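Putative amino acid binding protein (Streptococcus mutans, PDB 4C0R) probably binds glutathione, captured here as its disulfide, and delivers it to the cystine ABC importer TcyBC for uptake. Local coordinates at residues E34-S39 against F206-L211. Residues are numbered along the deposited sequence; the frame is centred on the assembly and turned at random.
Sequences EVFKAS and FVNKRL
R210 turns the edge of its guanidinium group to the carbonyls of E34 and V35 in helix 27-36. R210 NH2 donates to the carbonyl O of E34 at 2.8 Å, and this acceptor lies in the guanidinium plane. R210 NE donates to V35 O at 2.9 Å, with the acceptor tilted 23° out of that plane. These two bonds engage carbonyls at a helix end, where the helix dipole would probably favour a cation. The chain of R210 bends at chi2 and chi3, which folds the group back to meet both carbonyls. A water accepts from NH2 and donates to E34 OE2, linking the two side chains. A38 CB lies over the centre of one guanidinium face, 3.3 Å from R210 CZ. The contact joins helix 27-36 to helix 201-216 in a family 3 solute-binding protein. The apolar part centres on V35, a knob among F206, V207, R210 and L211. Its CG1 lies against R210 CB and F206, while CG2 reaches L211 CD2. F36 presents CZ to V207 CG2 at 3.6 Å. The rings of F36 and F206 meet obliquely, planes at 40°. At the last position of the type I turn F36-S39, S39 CB packs 3.7 Å from F206 CZ, and its OG bonds to the backbone N of K41 and Y42.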
ATOM      1  N   GLU A  34      -3.613  -4.472  16.999  1.00  8.35           N
ATOM      2  CA  GLU A  34      -2.712  -5.167  17.930  1.00  8.47           C
ATOM      3  C   GLU A  34      -1.781  -4.191  18.646  1.00 10.18           C
ATOM      4  O   GLU A  34      -1.599  -4.300  19.858  1.00  8.83           O
ATOM      5  CB  GLU A  34      -1.919  -6.233  17.190  1.00  9.00           C
ATOM      6  CG  GLU A  34      -1.135  -7.175  18.096  1.00 14.36           C
ATOM      7  CD  GLU A  34      -2.015  -8.176  18.835  1.00 24.49           C
ATOM      8  OE1 GLU A  34      -3.099  -8.522  18.309  1.00 25.01           O
ATOM      9  OE2 GLU A  34      -1.598  -8.574  19.928  1.00 29.16           O
ATOM     10  N   VAL A  35      -1.251  -3.223  17.931  1.00  7.01           N
ATOM     11  CA  VAL A  35      -0.451  -2.167  18.562  1.00  6.47           C
ATOM     12  C   VAL A  35      -1.211  -1.493  19.711  1.00  8.96           C
ATOM     13  O   VAL A  35      -0.687  -1.273  20.804  1.00  9.75           O
ATOM     14  CB  VAL A  35      -0.016  -1.128  17.512  1.00  8.19           C
ATOM     15  CG1 VAL A  35       0.439   0.170  18.140  1.00  7.66           C
ATOM     16  CG2 VAL A  35       1.048  -1.756  16.596  1.00  7.61           C
ATOM     17  N   PHE A  36      -2.417  -1.084  19.423  1.00  7.67           N
ATOM     18  CA  PHE A  36      -3.184  -0.287  20.356  1.00 10.33           C
ATOM     19  C   PHE A  36      -3.888  -1.086  21.480  1.00 11.67           C
ATOM     20  O   PHE A  36      -4.411  -0.465  22.421  1.00 11.66           O
ATOM     21  CB  PHE A  36      -4.106   0.653  19.583  1.00  8.58           C
ATOM     22  CG  PHE A  36      -3.377   1.794  18.957  1.00  8.06           C
ATOM     23  CD1 PHE A  36      -2.904   2.840  19.722  1.00 11.84           C
ATOM     24  CD2 PHE A  36      -3.055   1.766  17.598  1.00 11.04           C
ATOM     25  CE1 PHE A  36      -2.186   3.884  19.138  1.00 10.47           C
ATOM     26  CE2 PHE A  36      -2.323   2.796  17.009  1.00 10.00           C
ATOM     27  CZ  PHE A  36      -1.866   3.855  17.779  1.00  8.39           C
ATOM     28  N   LYS A  37      -3.861  -2.409  21.412  1.00  9.32           N
ATOM     29  CA  LYS A  37      -4.390  -3.236  22.513  1.00 11.31           C
ATOM     30  C   LYS A  37      -3.719  -2.889  23.813  1.00 12.71           C
ATOM     31  O   LYS A  37      -4.359  -2.983  24.904  1.00 13.86           O
ATOM     32  CB  LYS A  37      -4.114  -4.718  22.273  1.00 19.91           C
ATOM     33  CG  LYS A  37      -5.183  -5.528  21.713  1.00 19.91           C
ATOM     34  CD  LYS A  37      -4.724  -7.031  21.795  1.00 19.91           C
ATOM     35  N   ALA A  38      -2.430  -2.531  23.791  1.00 10.18           N
ATOM     36  CA  ALA A  38      -1.667  -2.364  25.010  1.00 11.35           C
ATOM     37  C   ALA A  38      -1.617  -0.917  25.464  1.00 14.63           C
ATOM     38  O   ALA A  38      -0.668  -0.537  26.105  1.00 17.09           O
ATOM     39  CB  ALA A  38      -0.259  -2.892  24.823  1.00 12.07           C
ATOM     40  N   SER A  39      -2.638  -0.128  25.174  1.00 10.75           N
ATOM     41  CA  SER A  39      -2.632   1.277  25.542  1.00 10.58           C
ATOM     42  C   SER A  39      -3.818   1.593  26.404  1.00 12.25           C
ATOM     43  O   SER A  39      -4.891   1.203  26.051  1.00 14.22           O
ATOM     44  CB  SER A  39      -2.757   2.114  24.259  1.00 14.32           C
ATOM     45  OG  SER A  39      -2.750   3.492  24.550  1.00 16.13           O
ATOM     46  N   PHE A 206       5.085   5.639  20.474  1.00 10.61           N
ATOM     47  CA  PHE A 206       4.340   4.519  21.013  1.00  9.93           C
ATOM     48  C   PHE A 206       4.208   3.416  19.992  1.00 11.30           C
ATOM     49  O   PHE A 206       4.455   2.236  20.284  1.00 10.53           O
ATOM     50  CB  PHE A 206       2.974   4.928  21.539  1.00 11.54           C
ATOM     51  CG  PHE A 206       2.116   3.777  21.906  1.00 13.67           C
ATOM     52  CD1 PHE A 206       2.319   3.114  23.083  1.00 13.73           C
ATOM     53  CD2 PHE A 206       1.119   3.347  21.060  1.00 10.61           C
ATOM     54  CE1 PHE A 206       1.535   2.022  23.425  1.00 12.89           C
ATOM     55  CE2 PHE A 206       0.347   2.254  21.381  1.00 11.49           C
ATOM     56  CZ  PHE A 206       0.542   1.596  22.572  1.00 10.78           C
ATOM     57  N   VAL A 207       3.762   3.786  18.790  1.00 10.13           N
ATOM     58  CA  VAL A 207       3.597   2.767  17.747  1.00  9.09           C
ATOM     59  C   VAL A 207       4.938   2.035  17.465  1.00  9.14           C
ATOM     60  O   VAL A 207       4.991   0.802  17.330  1.00 10.09           O
ATOM     61  CB  VAL A 207       3.009   3.367  16.468  1.00  8.88           C
ATOM     62  CG1 VAL A 207       3.104   2.421  15.325  1.00  9.70           C
ATOM     63  CG2 VAL A 207       1.588   3.814  16.712  1.00  8.34           C
ATOM     64  N   ASN A 208       6.020   2.776  17.378  1.00  9.95           N
ATOM     65  CA  ASN A 208       7.293   2.142  17.076  1.00  9.56           C
ATOM     66  C   ASN A 208       7.738   1.186  18.205  1.00 10.11           C
ATOM     67  O   ASN A 208       8.260   0.115  17.922  1.00 10.46           O
ATOM     68  CB  ASN A 208       8.390   3.181  16.797  1.00 10.38           C
ATOM     69  CG  ASN A 208       8.253   3.829  15.465  1.00 14.55           C
ATOM     70  OD1 ASN A 208       7.541   3.348  14.592  1.00 11.78           O
ATOM     71  ND2 ASN A 208       8.967   4.945  15.283  1.00 15.52           N
ATOM     72  N   LYS A 209       7.548   1.588  19.480  1.00 10.41           N
ATOM     73  CA  LYS A 209       7.891   0.734  20.588  1.00 10.36           C
ATOM     74  C   LYS A 209       7.101  -0.587  20.489  1.00 10.72           C
ATOM     75  O   LYS A 209       7.649  -1.705  20.684  1.00 10.45           O
ATOM     76  CB  LYS A 209       7.606   1.436  21.901  1.00 14.25           C
ATOM     77  N   ARG A 210       5.811  -0.462  20.180  1.00 10.85           N
ATOM     78  CA  ARG A 210       4.969  -1.657  20.021  1.00 10.00           C
ATOM     79  C   ARG A 210       5.420  -2.527  18.833  1.00  8.53           C
ATOM     80  O   ARG A 210       5.396  -3.755  18.910  1.00  8.72           O
ATOM     81  CB  ARG A 210       3.513  -1.255  19.893  1.00  9.50           C
ATOM     82  CG  ARG A 210       2.928  -0.660  21.202  1.00  8.95           C
ATOM     83  CD  ARG A 210       2.645  -1.702  22.234  1.00 11.84           C
ATOM     84  NE  ARG A 210       1.617  -2.615  21.821  1.00  9.13           N
ATOM     85  CZ  ARG A 210       1.478  -3.857  22.214  1.00 10.84           C
ATOM     86  NH1 ARG A 210       2.308  -4.352  23.153  1.00 14.12           N
ATOM     87  NH2 ARG A 210       0.529  -4.616  21.706  1.00 10.70           N
ATOM     88  N   LEU A 211       5.725  -1.912  17.689  1.00  9.51           N
ATOM     89  CA  LEU A 211       6.127  -2.686  16.539  1.00  9.16           C
ATOM     90  C   LEU A 211       7.389  -3.478  16.849  1.00  9.69           C
ATOM     91  O   LEU A 211       7.507  -4.624  16.412  1.00 10.66           O
ATOM     92  CB  LEU A 211       6.355  -1.819  15.306  1.00  8.98           C
ATOM     93  CG  LEU A 211       5.115  -1.191  14.694  1.00  8.64           C
ATOM     94  CD1 LEU A 211       5.457  -0.152  13.595  1.00  9.86           C
ATOM     95  CD2 LEU A 211       4.285  -2.257  14.104  1.00  7.29           C
TER
HETATM   96  O   HOH W   1      -0.089  -7.226  22.231  1.00 32.67           O